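PDB 4Z8I: peptidoglycan recognition protein 3 from Branchiostoma belcheri tsingtauense, which probably hydrolyses peptidoglycan as a zinc-dependent N-acetylmuramoyl-L-alanine amidase, its catalytic domain fused to a chitin-binding domain. Local coordinates for residues A[9-14]-A[38-43]; A[75-80]-A[116-121]. All blocks are in the same frame, centred on the assembly; numbering follows the deposited sequence.

Contact 1: residues A[9-14]-A[38-43]; sequences GRCGPN and GWCGRE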
loop_
_atom_site.group_PDB
_atom_site.type_symbol
_atom_site.label_atom_id
_atom_site.label_comp_id
_atom_site.label_asym_id
_atom_site.label_seq_id
_atom_site.Cartn_x
_atom_site.Cartn_y
_atom_site.Cartn_z
ATOM N N GLY A 9 2.756 22.447 10.574
ATOM C CA GLY A 9 2.516 21.475 11.625
ATOM C C GLY A 9 1.345 21.809 12.531
ATOM O O GLY A 9 1.129 21.145 13.548
ATOM N N ARG A 10 0.586 22.836 12.164
ATOM C CA ARG A 10 -0.577 23.229 12.945
ATOM C C ARG A 10 -1.853 22.601 12.386
ATOM O O ARG A 10 -1.863 22.095 11.263
ATOM C CB ARG A 10 -0.687 24.752 13.008
ATOM C CG ARG A 10 0.611 25.423 13.441
ATOM C CD ARG A 10 0.386 26.504 14.487
ATOM N NE ARG A 10 -0.136 25.959 15.737
ATOM C CZ ARG A 10 -0.336 26.672 16.841
ATOM N NH1 ARG A 10 -0.052 27.969 16.859
ATOM N NH2 ARG A 10 -0.817 26.090 17.929
ATOM N N CYS A 11 -2.920 22.626 13.178
ATOM C CA CYS A 11 -4.161 21.946 12.818
ATOM C C CYS A 11 -5.312 22.441 13.686
ATOM O O CYS A 11 -5.120 23.286 14.558
ATOM C CB CYS A 11 -4.003 20.434 12.994
ATOM S SG CYS A 11 -3.687 19.928 14.710
ATOM N N GLY A 12 -6.506 21.906 13.450
ATOM C CA GLY A 12 -7.674 22.291 14.220
ATOM C C GLY A 12 -8.519 23.352 13.540
ATOM O O GLY A 12 -8.262 23.716 12.392
ATOM N N PRO A 13 -9.536 23.858 14.252
ATOM C CA PRO A 13 -10.488 24.844 13.731
ATOM C C PRO A 13 -9.909 26.257 13.649
ATOM O O PRO A 13 -10.523 27.127 13.031
ATOM C CB PRO A 13 -11.622 24.799 14.757
ATOM C CG PRO A 13 -10.955 24.405 16.023
ATOM C CD PRO A 13 -9.864 23.452 15.631
ATOM N N ASN A 14 -8.749 26.479 14.261
ATOM C CA ASN A 14 -8.104 27.790 14.227
ATOM C C ASN A 14 -7.043 27.896 13.131
ATOM O O ASN A 14 -6.690 28.994 12.699
ATOM C CB ASN A 14 -7.489 28.128 15.585
ATOM C CG ASN A 14 -8.532 28.326 16.668
ATOM O OD1 ASN A 14 -9.692 28.630 16.383
ATOM N ND2 ASN A 14 -8.122 28.161 17.919
ATOM N N GLY A 38 -3.903 22.836 18.843
ATOM C CA GLY A 38 -3.818 22.989 17.404
ATOM C C GLY A 38 -2.469 22.627 16.823
ATOM O O GLY A 38 -2.055 23.190 15.809
ATOM N N TRP A 39 -1.777 21.692 17.465
ATOM C CA TRP A 39 -0.535 21.159 16.922
ATOM C C TRP A 39 -0.708 19.701 16.527
ATOM O O TRP A 39 -1.427 18.949 17.185
ATOM C CB TRP A 39 0.608 21.273 17.936
ATOM C CG TRP A 39 1.181 22.646 18.074
ATOM C CD1 TRP A 39 0.924 23.547 19.067
ATOM C CD2 TRP A 39 2.120 23.274 17.196
ATOM N NE1 TRP A 39 1.644 24.699 18.858
ATOM C CE2 TRP A 39 2.384 24.558 17.714
ATOM C CE3 TRP A 39 2.760 22.877 16.019
ATOM C CZ2 TRP A 39 3.261 25.445 17.094
ATOM C CZ3 TRP A 39 3.628 23.758 15.406
ATOM C CH2 TRP A 39 3.872 25.025 15.945
ATOM N N CYS A 40 -0.053 19.304 15.443
ATOM C CA CYS A 40 0.048 17.894 15.110
ATOM C C CYS A 40 1.151 17.272 15.962
ATOM O O CYS A 40 2.311 17.689 15.894
ATOM C CB CYS A 40 0.333 17.701 13.620
ATOM S SG CYS A 40 -1.070 18.111 12.548
ATOM N N GLY A 41 0.776 16.288 16.778
ATOM C CA GLY A 41 1.703 15.649 17.695
ATOM C C GLY A 41 1.578 14.137 17.695
ATOM O O GLY A 41 0.785 13.578 16.939
ATOM N N ARG A 42 2.347 13.479 18.559
ATOM C CA ARG A 42 2.440 12.020 18.559
ATOM C C ARG A 42 2.125 11.403 19.918
ATOM O O ARG A 42 1.869 10.201 20.018
ATOM C CB ARG A 42 3.848 11.591 18.146
ATOM C CG ARG A 42 4.910 11.937 19.180
ATOM C CD ARG A 42 6.316 11.586 18.714
ATOM N NE ARG A 42 6.787 12.457 17.643
ATOM C CZ ARG A 42 8.001 12.382 17.107
ATOM N NH1 ARG A 42 8.354 13.212 16.134
ATOM N NH2 ARG A 42 8.862 11.476 17.548
ATOM N N GLU A 43 2.155 12.219 20.966
ATOM C CA GLU A 43 2.021 11.701 22.323
ATOM C C GLU A 43 0.572 11.384 22.677
ATOM O O GLU A 43 -0.353 11.826 21.995
ATOM C CB GLU A 43 2.616 12.682 23.340
ATOM C CG GLU A 43 4.048 13.120 23.046
ATOM C CD GLU A 43 5.075 12.025 23.278
ATOM O OE1 GLU A 43 4.705 10.947 23.790
ATOM O OE2 GLU A 43 6.261 12.247 22.953
#
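Gly-9 meets residues 38-43 through its backbone carbonyl, which faces Cys-40. Cys-40 N donates a nearly straight hydrogen bond to Gly-9 O, at 2.9 Å. The same oxygen approaches the indole of Trp-39 at CE3.

Arg-10 carries most of the side-chain contact. Its guanidinium lies flat on one face of the Trp-39 ring, the planes 19° apart. This is a cation-pi stack, with CZ of Arg-10 3.8 Å from the centroid of the five-membered ring of Trp-39. CD of Arg-10 sits over the six-membered ring in a CH-pi contact. Bends at chi2 (-135°) and chi3 (64°) fold the arginine chain back over the indole. NE of Arg-10 also makes a weak hydrogen bond to Gly-38 O, 3.4 Å away. An alanine here would strip the cation from this indole face and would probably leave Trp-39 freer to turn.

Cys-11 N donates to Gly-38 O at 2.8 Å, from above the carbonyl plane. Cys-11 CB packs on Cys-40 SG at 3.8 Å. These two cysteines are not bonded to each other: Cys-11 pairs with Cys-34 and Cys-40 with Cys-25.

The backbones of Arg-10 and Trp-39 form a single beta bridge. It ties the N-terminal loop to the residue just before strand 40-41, an outer strand of the small antiparallel sheet with 33-34 and 53-54. This disulfide-rich module is consistent with the chitin-binding domain.

Contact 2: residues A[75-80]-A[116-121]; sequences RATNYN and YHMDGR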
loop_
_atom_site.group_PDB
_atom_site.type_symbol
_atom_site.label_atom_id
_atom_site.label_comp_id
_atom_site.label_asym_id
_atom_site.label_seq_id
_atom_site.Cartn_x
_atom_site.Cartn_y
_atom_site.Cartn_z
ATOM N N ARG A 75 -8.900 -19.383 -4.121
ATOM C CA ARG A 75 -9.015 -20.829 -4.090
ATOM C C ARG A 75 -8.204 -21.323 -2.904
ATOM O O ARG A 75 -7.418 -20.570 -2.330
ATOM C CB ARG A 75 -8.494 -21.448 -5.390
ATOM C CG ARG A 75 -6.984 -21.445 -5.525
ATOM C CD ARG A 75 -6.520 -22.489 -6.529
ATOM N NE ARG A 75 -6.493 -21.975 -7.895
ATOM C CZ ARG A 75 -6.121 -22.690 -8.952
ATOM N NH1 ARG A 75 -6.125 -22.142 -10.158
ATOM N NH2 ARG A 75 -5.753 -23.955 -8.806
ATOM N N ALA A 76 -8.400 -22.578 -2.527
ATOM C CA ALA A 76 -7.660 -23.138 -1.407
ATOM C C ALA A 76 -6.163 -23.183 -1.709
ATOM O O ALA A 76 -5.748 -23.676 -2.758
ATOM C CB ALA A 76 -8.180 -24.524 -1.071
ATOM N N THR A 77 -5.363 -22.649 -0.791
ATOM C CA THR A 77 -3.908 -22.743 -0.879
ATOM C C THR A 77 -3.340 -23.289 0.427
ATOM O O THR A 77 -4.057 -23.418 1.418
ATOM C CB THR A 77 -3.255 -21.382 -1.193
ATOM O OG1 THR A 77 -3.589 -20.436 -0.169
ATOM C CG2 THR A 77 -3.726 -20.857 -2.541
ATOM N N ASN A 78 -2.052 -23.610 0.421
ATOM C CA ASN A 78 -1.391 -24.151 1.601
ATOM C C ASN A 78 0.102 -23.857 1.541
ATOM O O ASN A 78 0.935 -24.750 1.706
ATOM C CB ASN A 78 -1.642 -25.657 1.702
ATOM C CG ASN A 78 -1.298 -26.221 3.068
ATOM O OD1 ASN A 78 -1.283 -25.501 4.068
ATOM N ND2 ASN A 78 -1.025 -27.519 3.115
ATOM N N TYR A 79 0.430 -22.594 1.292
ATOM C CA TYR A 79 1.818 -22.167 1.139
ATOM C C TYR A 79 2.299 -21.485 2.410
ATOM O O TYR A 79 1.767 -20.449 2.811
ATOM C CB TYR A 79 1.943 -21.218 -0.054
ATOM C CG TYR A 79 3.317 -20.628 -0.242
ATOM C CD1 TYR A 79 4.320 -21.343 -0.879
ATOM C CD2 TYR A 79 3.608 -19.346 0.204
ATOM C CE1 TYR A 79 5.576 -20.804 -1.058
ATOM C CE2 TYR A 79 4.860 -18.800 0.032
ATOM C CZ TYR A 79 5.839 -19.531 -0.603
ATOM O OH TYR A 79 7.088 -18.991 -0.778
ATOM N N ASN A 80 3.305 -22.070 3.044
ATOM C CA ASN A 80 3.746 -21.578 4.340
ATOM C C ASN A 80 5.254 -21.342 4.438
ATOM O O ASN A 80 5.882 -21.698 5.437
ATOM C CB ASN A 80 3.270 -22.521 5.448
ATOM C CG ASN A 80 1.771 -22.767 5.397
ATOM O OD1 ASN A 80 0.974 -21.929 5.826
ATOM N ND2 ASN A 80 1.380 -23.922 4.871
ATOM N N TYR A 116 -3.797 -18.006 -13.148
ATOM C CA TYR A 116 -2.679 -17.986 -14.081
ATOM C C TYR A 116 -1.378 -18.401 -13.402
ATOM O O TYR A 116 -0.593 -19.160 -13.967
ATOM C CB TYR A 116 -2.533 -16.602 -14.723
ATOM C CG TYR A 116 -1.260 -16.417 -15.520
ATOM C CD1 TYR A 116 -0.927 -17.284 -16.551
ATOM C CD2 TYR A 116 -0.401 -15.360 -15.250
ATOM C CE1 TYR A 116 0.230 -17.110 -17.282
ATOM C CE2 TYR A 116 0.754 -15.177 -15.976
ATOM C CZ TYR A 116 1.066 -16.055 -16.991
ATOM O OH TYR A 116 2.221 -15.878 -17.716
ATOM N N HIS A 117 -1.151 -17.909 -12.189
ATOM C CA HIS A 117 0.073 -18.240 -11.463
ATOM C C HIS A 117 0.122 -19.697 -11.006
ATOM O O HIS A 117 1.171 -20.337 -11.060
ATOM C CB HIS A 117 0.260 -17.308 -10.265
ATOM C CG HIS A 117 0.716 -15.934 -10.638
ATOM N ND1 HIS A 117 0.891 -14.932 -9.709
ATOM C CD2 HIS A 117 1.038 -15.395 -11.838
ATOM C CE1 HIS A 117 1.299 -13.834 -10.320
ATOM N NE2 HIS A 117 1.397 -14.089 -11.613
ATOM N N MET A 118 -1.015 -20.218 -10.559
ATOM C CA MET A 118 -1.079 -21.573 -10.028
ATOM C C MET A 118 -1.229 -22.647 -11.113
ATOM O O MET A 118 -0.565 -23.683 -11.058
ATOM C CB MET A 118 -2.206 -21.687 -8.999
ATOM C CG MET A 118 -2.084 -20.702 -7.850
ATOM S SD MET A 118 -3.317 -20.971 -6.570
ATOM C CE MET A 118 -2.901 -22.646 -6.083
ATOM N N ASP A 119 -2.095 -22.405 -12.093
ATOM C CA ASP A 119 -2.352 -23.395 -13.141
ATOM C C ASP A 119 -1.456 -23.224 -14.369
ATOM O O ASP A 119 -1.048 -24.208 -14.991
ATOM C CB ASP A 119 -3.827 -23.371 -13.561
ATOM C CG ASP A 119 -4.765 -23.740 -12.428
ATOM O OD1 ASP A 119 -4.414 -24.629 -11.626
ATOM O OD2 ASP A 119 -5.854 -23.136 -12.335
ATOM N N GLY A 120 -1.152 -21.977 -14.717
ATOM C CA GLY A 120 -0.327 -21.698 -15.878
ATOM C C GLY A 120 1.162 -21.770 -15.588
ATOM O O GLY A 120 1.935 -22.272 -16.403
ATOM N N ARG A 121 1.566 -21.275 -14.423
ATOM C CA ARG A 121 2.983 -21.221 -14.080
ATOM C C ARG A 121 3.375 -22.196 -12.968
ATOM O O ARG A 121 4.559 -22.447 -12.748
ATOM C CB ARG A 121 3.393 -19.791 -13.720
ATOM C CG ARG A 121 3.112 -18.789 -14.829
ATOM C CD ARG A 121 4.219 -17.756 -14.959
ATOM N NE ARG A 121 3.838 -16.455 -14.416
ATOM C CZ ARG A 121 4.616 -15.378 -14.448
ATOM N NH1 ARG A 121 5.822 -15.444 -14.998
ATOM N NH2 ARG A 121 4.190 -14.232 -13.932
#
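Arg-75 and Asp-119 form a salt bridge at the surface. Two guanidinium nitrogens face the two carboxylate oxygens. NH1 of Arg-75 is modelled 2.4 Å from Asp-119 OD2, a very short distance that is doubtful in detail at this resolution. NH2 of Arg-75 donates to OD1 of Asp-119 at 3.2 Å, on the syn side of the carboxylate. The pairing is twisted, with the two planes 47° apart.

Met-118 lies over one face of the same guanidinium, its CB above the centre. Further back along the arginine, SD of Met-118 packs against Arg-75 CD at 3.5 Å. The two side chains run past each other in opposite directions. With a bend at chi3 (60°), the Met-118 methyl, CE, reaches Arg-75 CD at 3.6 Å and Thr-77 CG2 at 4.1 Å.

Outside this shell, Asn-115 OD1 accepts a second bond from Arg-75 NH1. Gln-114 OE1 holds the backbone N of Arg-75. Thr-77 turns its hydroxyl to Lys-69.

The contact fastens the loop between helix 69-72 and strand 87-94 to the last part of helix 103-120. That helix belongs to the amidase domain, and the loop is held to it at the surface by a salt bridge and a methionine.

How the contacts relate
Contact 1 and contact 2 are far apart, with centres about 47 Å and nearest atoms about 35 Å from each other. Along the chain both segments of contact 1 come before either segment of contact 2, and the centre of the molecule lies between the two contacts. They share no helix, strand or sheet. Contact 1 belongs to the small three-stranded module near the N-terminus. Contact 2 joins a loop to helix 103-120 in the amidase part, which has the six-stranded mixed sheet and the zinc site of His-93, His-202 and Cys-210. The separation fits a two-domain protein in which a probable chitin-binding module is fused to the enzyme.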